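Local structure of copper induced nitroreductase D (Lactococcus lactis, 2WQF) at residues 57-62 and 159-164; 87-92 and 151-156. The protein binds flavin mononucleotide and, as a copper-induced nitroreductase, takes part in defence against oxidative stress. All coordinates share one frame; numbering follows the deposited sequence.

Read from the N terminus, the chain first passes residues 57-62 on helix 53-73. After residues 75-86, which are not modelled, comes the short helix 88-93, which opens interaction 2. Residues 151-156, at and just past the end of strand 146-151, close that loop over 58 intervening residues. A few residues later, 159-164 on helix 158-164 close the longer loop of interaction 1, so interaction 2 is nested within interaction 1. The evidence that they form one packing region is direct: their centres lie 12 Å apart, and Trp60 CZ3 comes within 3.6 Å of Phe92 CD2 and 3.7 Å of Tyr153 CE2. Together they tie three helices to the strand end and loop where Gln151 and His152 bind the flavin.

Interaction 1: residues 57-62 and 159-164; sequences DKLWDE and EAVAKE
Lys58 NZ donates a hydrogen bond to Glu164 OE2 at 2.9 Å, forming a salt bridge between two helices. The ammonium group reaches the oxygen from above the carboxylate, 48° out of its plane, and the other oxygen is less closely met, with Glu164 OE1 3.4 Å from Lys58 NZ. The bridge is therefore one-sided and not a symmetrical grip on both oxygens. Lys58 CE also lies over the carboxylate, 3.3 Å from Glu164 OE2, so the end of the aliphatic chain shares in the contact. The two side chains arrive from opposite directions and differ in shape: Lys58 is extended along its whole length, whereas Glu164 folds at its second torsion (chi2 61°), which turns its carboxylate toward the lysine. Glu62 OE1 stands 6.2 Å from Glu164 OE1, and the lysine may partly offset the like charges.

Beneath this partly exposed bridge lies a small apolar contact. Leu59 CD1 meets Val161 CG2 at 3.9 Å, methyl against methyl, where the CA atoms of the two residues make the nearest backbone approach, 7.6 Å apart. The leucine divides its branches: while CD1 faces the valine, Leu59 CD2 sits 3.5 Å above the indole plane of Trp60, toward the rim of the ring. Only 143 Å² is buried in all, consistent with two helices that run in roughly opposite directions and touch through a few side chains.

Both helices rest on the central antiparallel sheet. Val161 packs on Leu49 of strand 46-52 and on Leu100 and Phe102 of strand 97-104, while Leu59 reaches Leu51 and Thr98 of the same two strands; helix 53-73 and helix 158-164 thus lie side by side over this sheet.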
ATOM      1  N   ASP A  57     -20.102  10.856 -14.901  1.00 17.30           N
ATOM      2  CA  ASP A  57     -21.237  11.704 -14.527  1.00 20.08           C
ATOM      3  C   ASP A  57     -22.288  10.905 -13.736  1.00 22.88           C
ATOM      4  O   ASP A  57     -22.831  11.387 -12.750  1.00 20.68           O
ATOM      5  CB  ASP A  57     -21.910  12.261 -15.775  1.00 23.01           C
ATOM      6  CG  ASP A  57     -21.083  13.287 -16.491  1.00 28.26           C
ATOM      7  OD1 ASP A  57     -20.141  13.819 -15.881  1.00 26.34           O
ATOM      8  OD2 ASP A  57     -21.415  13.580 -17.667  1.00 33.25           O
ATOM      9  N   LYS A  58     -22.571   9.677 -14.181  1.00 19.79           N
ATOM     10  CA  LYS A  58     -23.601   8.844 -13.558  1.00 20.58           C
ATOM     11  C   LYS A  58     -23.237   8.460 -12.133  1.00 19.15           C
ATOM     12  O   LYS A  58     -24.083   8.472 -11.241  1.00 21.68           O
ATOM     13  CB  LYS A  58     -23.850   7.581 -14.395  1.00 22.35           C
ATOM     14  CG  LYS A  58     -24.888   6.637 -13.832  1.00 28.80           C
ATOM     15  CD  LYS A  58     -25.439   5.727 -14.932  1.00 36.63           C
ATOM     16  CE  LYS A  58     -26.823   5.181 -14.590  1.00 64.33           C
ATOM     17  NZ  LYS A  58     -27.452   4.451 -15.741  1.00 78.63           N
ATOM     18  N   LEU A  59     -21.984   8.095 -11.910  1.00 18.01           N
ATOM     19  CA  LEU A  59     -21.541   7.709 -10.574  1.00 18.65           C
ATOM     20  C   LEU A  59     -21.861   8.818  -9.585  1.00 19.75           C
ATOM     21  O   LEU A  59     -22.471   8.579  -8.540  1.00 18.48           O
ATOM     22  CB  LEU A  59     -20.039   7.430 -10.537  1.00 17.30           C
ATOM     23  CG  LEU A  59     -19.480   7.201  -9.125  1.00 17.23           C
ATOM     24  CD1 LEU A  59     -20.071   5.944  -8.507  1.00 18.60           C
ATOM     25  CD2 LEU A  59     -17.983   7.097  -9.171  1.00 17.23           C
ATOM     26  N   TRP A  60     -21.453  10.031  -9.902  1.00 17.30           N
ATOM     27  CA  TRP A  60     -21.580  11.120  -8.932  1.00 17.63           C
ATOM     28  C   TRP A  60     -23.010  11.674  -8.826  1.00 20.47           C
ATOM     29  O   TRP A  60     -23.505  11.938  -7.720  1.00 21.94           O
ATOM     30  CB  TRP A  60     -20.515  12.204  -9.202  1.00 19.46           C
ATOM     31  CG  TRP A  60     -19.161  11.606  -8.951  1.00 17.60           C
ATOM     32  CD1 TRP A  60     -18.303  11.091  -9.879  1.00 21.76           C
ATOM     33  CD2 TRP A  60     -18.543  11.380  -7.667  1.00 18.32           C
ATOM     34  NE1 TRP A  60     -17.193  10.581  -9.254  1.00 18.25           N
ATOM     35  CE2 TRP A  60     -17.324  10.728  -7.900  1.00 19.16           C
ATOM     36  CE3 TRP A  60     -18.924  11.648  -6.344  1.00 19.96           C
ATOM     37  CZ2 TRP A  60     -16.466  10.357  -6.870  1.00 18.29           C
ATOM     38  CZ3 TRP A  60     -18.074  11.291  -5.332  1.00 19.61           C
ATOM     39  CH2 TRP A  60     -16.843  10.657  -5.600  1.00 19.94           C
ATOM     40  N   ASP A  61     -23.694  11.820  -9.953  1.00 20.60           N
ATOM     41  CA  ASP A  61     -25.008  12.442  -9.940  1.00 24.81           C
ATOM     42  C   ASP A  61     -26.102  11.482  -9.527  1.00 25.43           C
ATOM     43  O   ASP A  61     -27.036  11.864  -8.829  1.00 28.33           O
ATOM     44  CB  ASP A  61     -25.360  12.976 -11.323  1.00 30.54           C
ATOM     45  CG  ASP A  61     -24.785  14.348 -11.591  1.00 34.27           C
ATOM     46  OD1 ASP A  61     -24.371  15.055 -10.647  1.00 40.56           O
ATOM     47  OD2 ASP A  61     -24.756  14.709 -12.774  1.00 38.50           O
ATOM     48  N   GLU A  62     -25.982  10.229  -9.963  1.00 22.82           N
ATOM     49  CA  GLU A  62     -27.074   9.282  -9.849  1.00 23.23           C
ATOM     50  C   GLU A  62     -26.858   8.256  -8.757  1.00 21.54           C
ATOM     51  O   GLU A  62     -27.806   7.591  -8.337  1.00 25.83           O
ATOM     52  CB  GLU A  62     -27.293   8.580 -11.190  1.00 28.49           C
ATOM     53  CG  GLU A  62     -27.663   9.539 -12.317  1.00 32.23           C
ATOM     54  CD  GLU A  62     -28.186   8.824 -13.544  1.00 32.75           C
ATOM     55  OE1 GLU A  62     -28.908   7.817 -13.377  1.00 46.55           O
ATOM     56  OE2 GLU A  62     -27.885   9.271 -14.668  1.00 49.38           O
ATOM     57  N   GLU A 159     -23.716  -1.252  -3.247  1.00 19.31           N
ATOM     58  CA  GLU A 159     -24.822  -1.943  -3.920  1.00 22.91           C
ATOM     59  C   GLU A 159     -25.150  -1.317  -5.275  1.00 21.12           C
ATOM     60  O   GLU A 159     -25.334  -2.021  -6.265  1.00 20.87           O
ATOM     61  CB  GLU A 159     -26.087  -1.928  -3.040  1.00 29.65           C
ATOM     62  N   ALA A 160     -25.240   0.014  -5.315  1.00 22.53           N
ATOM     63  CA  ALA A 160     -25.676   0.711  -6.520  1.00 22.31           C
ATOM     64  C   ALA A 160     -24.618   0.593  -7.611  1.00 20.95           C
ATOM     65  O   ALA A 160     -24.923   0.477  -8.801  1.00 21.87           O
ATOM     66  CB  ALA A 160     -25.964   2.178  -6.202  1.00 25.86           C
ATOM     67  N   VAL A 161     -23.355   0.626  -7.197  1.00 20.29           N
ATOM     68  CA  VAL A 161     -22.262   0.496  -8.139  1.00 18.91           C
ATOM     69  C   VAL A 161     -22.258  -0.918  -8.721  1.00 17.23           C
ATOM     70  O   VAL A 161     -22.126  -1.093  -9.933  1.00 19.13           O
ATOM     71  CB  VAL A 161     -20.891   0.829  -7.480  1.00 20.76           C
ATOM     72  CG1 VAL A 161     -19.723   0.345  -8.347  1.00 21.85           C
ATOM     73  CG2 VAL A 161     -20.801   2.339  -7.192  1.00 18.48           C
ATOM     74  N   ALA A 162     -22.412  -1.924  -7.864  1.00 17.99           N
ATOM     75  CA  ALA A 162     -22.386  -3.326  -8.333  1.00 19.39           C
ATOM     76  C   ALA A 162     -23.525  -3.609  -9.306  1.00 21.05           C
ATOM     77  O   ALA A 162     -23.357  -4.352 -10.264  1.00 22.69           O
ATOM     78  CB  ALA A 162     -22.461  -4.301  -7.170  1.00 20.47           C
ATOM     79  N   LYS A 163     -24.684  -3.021  -9.049  1.00 22.08           N
ATOM     80  CA  LYS A 163     -25.841  -3.217  -9.916  1.00 23.99           C
ATOM     81  C   LYS A 163     -25.672  -2.502 -11.253  1.00 26.16           C
ATOM     82  O   LYS A 163     -25.889  -3.084 -12.317  1.00 29.17           O
ATOM     83  CB  LYS A 163     -27.093  -2.691  -9.217  1.00 30.62           C
ATOM     84  CG  LYS A 163     -28.334  -2.722 -10.091  1.00 38.24           C
ATOM     85  CD  LYS A 163     -29.559  -2.268  -9.320  1.00 52.96           C
ATOM     86  CE  LYS A 163     -30.797  -2.232 -10.204  1.00 59.96           C
ATOM     87  NZ  LYS A 163     -31.985  -1.718  -9.466  1.00 61.98           N
ATOM     88  N   GLU A 164     -25.282  -1.233 -11.201  1.00 22.08           N
ATOM     89  CA  GLU A 164     -25.162  -0.442 -12.415  1.00 22.75           C
ATOM     90  C   GLU A 164     -24.138  -1.034 -13.400  1.00 24.56           C
ATOM     91  O   GLU A 164     -24.348  -1.028 -14.612  1.00 23.51           O
ATOM     92  CB  GLU A 164     -24.779   0.987 -12.053  1.00 21.38           C
ATOM     93  CG  GLU A 164     -24.573   1.868 -13.249  1.00 25.96           C
ATOM     94  CD  GLU A 164     -25.823   1.999 -14.093  1.00 36.39           C
ATOM     95  OE1 GLU A 164     -26.946   1.956 -13.531  1.00 33.35           O
ATOM     96  OE2 GLU A 164     -25.677   2.149 -15.322  1.00 36.12           O
TER

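Interaction 2: residues 87-92 and 151-156; sequences AKLDGF and QHYNPL. With FMN (flavin mononucleotide), chain B.
Phe92 and Gln151 form the tight part of this contact. Gln151 CG lies over one face of the phenyl ring, 4.0 Å from its centroid and 26° off the normal, a CH-pi contact; Gln151 CD comes to 3.4 Å from Phe92 CZ, with amide and ring planes 31° apart. Lys88 O lies against the opposite face, also toward the rim, so each face of the ring has a neighbour. Tyr153 OH meets the ring edge, 3.5 Å from Phe92 CE2.

Packing slackens toward the start of the helix. Leu89 CD2 stays 3.9 Å from Tyr153 OH, and the solvent-exposed Lys88 brings its side chain no nearer than 4.8 Å to residues 151-156.

Bent at chi2, Gln151 turns its amide to the flavin: NE2 donates to FMN O2 at 3.0 Å and also bonds Asn149 OD1, while FMN N3 gives Gln151 OE1 a weak bond. His152 ND1 donates to FMN O4 at 2.8 Å, almost straight (176°), and the histidine ring meets Trp125 of the second subunit. Polar groups along the pyrimidine edge of the isoalloxazine, close to the subunit interface, characterise the FMN site of the dimeric nitroreductase fold.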
ATOM      1  N   ALA A  87     -21.668  20.634  -4.340  1.00 60.67           N
ATOM      2  CA  ALA A  87     -20.576  21.223  -3.573  1.00 54.15           C
ATOM      3  C   ALA A  87     -19.281  20.471  -3.872  1.00 56.88           C
ATOM      4  O   ALA A  87     -18.726  20.568  -4.975  1.00 50.12           O
ATOM      5  CB  ALA A  87     -20.896  21.183  -2.071  1.00 62.40           C
ATOM      6  N   LYS A  88     -18.792  19.727  -2.886  1.00 52.50           N
ATOM      7  CA  LYS A  88     -17.618  18.900  -3.083  1.00 54.52           C
ATOM      8  C   LYS A  88     -17.942  17.837  -4.105  1.00 34.20           C
ATOM      9  O   LYS A  88     -17.078  17.439  -4.887  1.00 30.95           O
ATOM     10  CB  LYS A  88     -17.206  18.230  -1.775  1.00 56.25           C
ATOM     11  CG  LYS A  88     -16.851  19.210  -0.665  1.00 67.07           C
ATOM     12  CD  LYS A  88     -16.176  18.510   0.520  1.00 74.87           C
ATOM     13  CE  LYS A  88     -17.012  17.340   1.039  1.00 70.18           C
ATOM     14  NZ  LYS A  88     -16.334  16.563   2.133  1.00 79.66           N
ATOM     15  N   LEU A  89     -19.189  17.375  -4.097  1.00 35.43           N
ATOM     16  CA  LEU A  89     -19.586  16.336  -5.025  1.00 27.80           C
ATOM     17  C   LEU A  89     -19.423  16.838  -6.452  1.00 27.06           C
ATOM     18  O   LEU A  89     -19.031  16.077  -7.316  1.00 26.21           O
ATOM     19  CB  LEU A  89     -21.019  15.874  -4.785  1.00 40.91           C
ATOM     20  CG  LEU A  89     -21.250  15.125  -3.474  1.00 39.51           C
ATOM     21  CD1 LEU A  89     -22.703  14.695  -3.394  1.00 59.38           C
ATOM     22  CD2 LEU A  89     -20.334  13.926  -3.336  1.00 41.16           C
ATOM     23  N   ASP A  90     -19.726  18.114  -6.704  1.00 29.83           N
ATOM     24  CA  ASP A  90     -19.537  18.667  -8.039  1.00 27.75           C
ATOM     25  C   ASP A  90     -18.064  18.672  -8.445  1.00 20.50           C
ATOM     26  O   ASP A  90     -17.747  18.502  -9.615  1.00 21.89           O
ATOM     27  CB  ASP A  90     -20.095  20.083  -8.139  1.00 46.67           C
ATOM     28  CG  ASP A  90     -21.599  20.133  -7.909  1.00 60.37           C
ATOM     29  OD1 ASP A  90     -22.342  19.418  -8.622  1.00 61.56           O
ATOM     30  OD2 ASP A  90     -22.035  20.883  -7.011  1.00 76.85           O
ATOM     31  N   GLY A  91     -17.183  18.909  -7.477  1.00 22.92           N
ATOM     32  CA  GLY A  91     -15.770  18.888  -7.750  1.00 18.47           C
ATOM     33  C   GLY A  91     -15.286  17.492  -8.118  1.00 17.57           C
ATOM     34  O   GLY A  91     -14.366  17.323  -8.919  1.00 18.78           O
ATOM     35  N   PHE A  92     -15.899  16.466  -7.535  1.00 18.11           N
ATOM     36  CA  PHE A  92     -15.528  15.103  -7.892  1.00 17.59           C
ATOM     37  C   PHE A  92     -16.070  14.784  -9.280  1.00 18.32           C
ATOM     38  O   PHE A  92     -15.360  14.235 -10.109  1.00 17.54           O
ATOM     39  CB  PHE A  92     -16.035  14.095  -6.857  1.00 17.03           C
ATOM     40  CG  PHE A  92     -15.453  14.286  -5.507  1.00 19.27           C
ATOM     41  CD1 PHE A  92     -14.102  14.516  -5.350  1.00 21.32           C
ATOM     42  CD2 PHE A  92     -16.251  14.204  -4.378  1.00 20.61           C
ATOM     43  CE1 PHE A  92     -13.557  14.678  -4.094  1.00 21.01           C
ATOM     44  CE2 PHE A  92     -15.721  14.367  -3.120  1.00 21.98           C
ATOM     45  CZ  PHE A  92     -14.373  14.615  -2.979  1.00 19.54           C
ATOM     46  N   GLN A 151     -11.106   8.963  -2.276  1.00 12.78           N
ATOM     47  CA  GLN A 151     -12.318   9.063  -1.501  1.00 13.61           C
ATOM     48  C   GLN A 151     -12.794   7.709  -1.017  1.00 12.71           C
ATOM     49  O   GLN A 151     -12.395   6.651  -1.536  1.00 14.39           O
ATOM     50  CB  GLN A 151     -13.425   9.738  -2.308  1.00 13.28           C
ATOM     51  CG  GLN A 151     -13.105  11.139  -2.780  1.00 13.98           C
ATOM     52  CD  GLN A 151     -12.594  12.010  -1.653  1.00 16.06           C
ATOM     53  OE1 GLN A 151     -13.149  12.004  -0.562  1.00 18.26           O
ATOM     54  NE2 GLN A 151     -11.513  12.732  -1.901  1.00 16.84           N
ATOM     55  N   HIS A 152     -13.676   7.758  -0.015  1.00 14.12           N
ATOM     56  CA  HIS A 152     -14.237   6.586   0.628  1.00 14.44           C
ATOM     57  C   HIS A 152     -15.734   6.733   0.885  1.00 17.25           C
ATOM     58  O   HIS A 152     -16.171   7.016   1.992  1.00 20.39           O
ATOM     59  CB  HIS A 152     -13.464   6.276   1.907  1.00 15.16           C
ATOM     60  CG  HIS A 152     -12.035   5.934   1.639  1.00 12.29           C
ATOM     61  ND1 HIS A 152     -11.032   6.880   1.637  1.00 14.19           N
ATOM     62  CD2 HIS A 152     -11.452   4.764   1.273  1.00 16.42           C
ATOM     63  CE1 HIS A 152      -9.884   6.295   1.332  1.00 17.12           C
ATOM     64  NE2 HIS A 152     -10.118   5.015   1.079  1.00 16.68           N
ATOM     65  N   TYR A 153     -16.515   6.533  -0.174  1.00 15.65           N
ATOM     66  CA  TYR A 153     -17.980   6.528  -0.077  1.00 17.34           C
ATOM     67  C   TYR A 153     -18.514   5.098   0.009  1.00 17.62           C
ATOM     68  O   TYR A 153     -19.717   4.882   0.004  1.00 20.48           O
ATOM     69  CB  TYR A 153     -18.581   7.298  -1.255  1.00 18.59           C
ATOM     70  CG  TYR A 153     -18.340   8.780  -1.113  1.00 19.68           C
ATOM     71  CD1 TYR A 153     -19.052   9.527  -0.184  1.00 31.05           C
ATOM     72  CD2 TYR A 153     -17.385   9.421  -1.878  1.00 22.59           C
ATOM     73  CE1 TYR A 153     -18.827  10.877  -0.031  1.00 26.35           C
ATOM     74  CE2 TYR A 153     -17.155  10.773  -1.744  1.00 22.77           C
ATOM     75  CZ  TYR A 153     -17.871  11.497  -0.812  1.00 23.55           C
ATOM     76  OH  TYR A 153     -17.639  12.852  -0.678  1.00 33.06           O
ATOM     77  N   ASN A 154     -17.599   4.127   0.100  1.00 18.18           N
ATOM     78  CA  ASN A 154     -17.924   2.776   0.543  1.00 17.86           C
ATOM     79  C   ASN A 154     -18.150   2.808   2.062  1.00 18.63           C
ATOM     80  O   ASN A 154     -17.446   3.571   2.765  1.00 22.72           O
ATOM     81  CB  ASN A 154     -16.777   1.821   0.191  1.00 17.58           C
ATOM     82  CG  ASN A 154     -15.427   2.337   0.668  1.00 16.10           C
ATOM     83  OD1 ASN A 154     -14.919   3.322   0.146  1.00 16.84           O
ATOM     84  ND2 ASN A 154     -14.881   1.726   1.705  1.00 16.25           N
ATOM     85  N   PRO A 155     -19.102   1.995   2.584  1.00 18.59           N
ATOM     86  CA  PRO A 155     -19.929   1.024   1.854  1.00 19.60           C
ATOM     87  C   PRO A 155     -21.237   1.590   1.314  1.00 18.75           C
ATOM     88  O   PRO A 155     -22.023   0.828   0.791  1.00 21.08           O
ATOM     89  CB  PRO A 155     -20.280  -0.018   2.927  1.00 27.01           C
ATOM     90  CG  PRO A 155     -19.849   0.539   4.232  1.00 43.09           C
ATOM     91  CD  PRO A 155     -19.370   1.936   4.035  1.00 24.61           C
ATOM     92  N   LEU A 156     -21.455   2.893   1.436  1.00 18.12           N
ATOM     93  CA  LEU A 156     -22.739   3.504   1.096  1.00 23.05           C
ATOM     94  C   LEU A 156     -23.155   3.233  -0.345  1.00 19.32           C
ATOM     95  O   LEU A 156     -24.327   2.956  -0.621  1.00 21.26           O
ATOM     96  CB  LEU A 156     -22.672   5.014   1.346  1.00 26.04           C
ATOM     97  CG  LEU A 156     -22.997   5.517   2.753  1.00 52.19           C
ATOM     98  CD1 LEU A 156     -22.168   4.800   3.815  1.00 60.82           C
ATOM     99  CD2 LEU A 156     -22.780   7.025   2.811  1.00 61.66           C
TER
HETATM  100  N1  FMN B1203      -8.380  12.088   1.189  1.00 13.77           N
HETATM  101  C2  FMN B1203      -9.787  12.477   1.022  1.00 17.10           C
HETATM  102  O2  FMN B1203     -10.065  13.564   0.570  1.00 18.85           O
HETATM  103  N3  FMN B1203     -10.803  11.575   1.478  1.00 18.19           N
HETATM  104  C4  FMN B1203     -10.519  10.340   2.031  1.00 19.62           C
HETATM  105  O4  FMN B1203     -11.418   9.593   2.303  1.00 18.98           O
HETATM  106  C4A FMN B1203      -9.115   9.963   2.219  1.00 16.84           C
HETATM  107  N5  FMN B1203      -8.746   8.853   2.766  1.00 16.15           N
HETATM  108  C5A FMN B1203      -7.336   8.387   2.568  1.00 13.93           C
HETATM  109  C6  FMN B1203      -7.006   6.956   2.868  1.00 13.37           C
HETATM  110  C7  FMN B1203      -5.793   6.462   2.651  1.00 14.41           C
HETATM  111  C7M FMN B1203      -5.510   5.018   3.003  1.00 14.68           C
HETATM  112  C8  FMN B1203      -4.737   7.371   2.061  1.00 14.99           C
HETATM  113  C8M FMN B1203      -3.364   6.810   1.736  1.00 15.32           C
HETATM  114  C9  FMN B1203      -5.002   8.659   1.812  1.00 13.75           C
HETATM  115  C9A FMN B1203      -6.381   9.213   2.067  1.00 13.88           C
HETATM  116  N10 FMN B1203      -6.719  10.582   1.836  1.00 13.21           N
HETATM  117  C10 FMN B1203      -8.070  10.924   1.745  1.00 14.49           C
HETATM  118  C1' FMN B1203      -5.725  11.539   1.370  1.00 13.57           C
HETATM  119  C2' FMN B1203      -4.750  11.896   2.489  1.00 12.46           C
HETATM  120  O2' FMN B1203      -5.390  12.753   3.399  1.00 14.25           O
HETATM  121  C3' FMN B1203      -3.516  12.531   1.844  1.00 11.90           C
HETATM  122  O3' FMN B1203      -2.905  11.490   1.106  1.00 12.10           O
HETATM  123  C4' FMN B1203      -2.535  13.037   2.916  1.00 12.07           C
HETATM  124  O4' FMN B1203      -3.086  14.159   3.591  1.00 13.81           O
HETATM  125  C5' FMN B1203      -1.179  13.416   2.325  1.00 13.34           C
HETATM  126  O5' FMN B1203      -1.377  14.410   1.329  1.00 12.30           O
HETATM  127  P   FMN B1203      -0.907  14.126  -0.208  1.00 11.68           P
HETATM  128  O1P FMN B1203       0.510  13.716  -0.217  1.00 13.53           O
HETATM  129  O2P FMN B1203      -1.832  12.992  -0.793  1.00 11.64           O
HETATM  130  O3P FMN B1203      -1.146  15.501  -0.969  1.00 14.69           O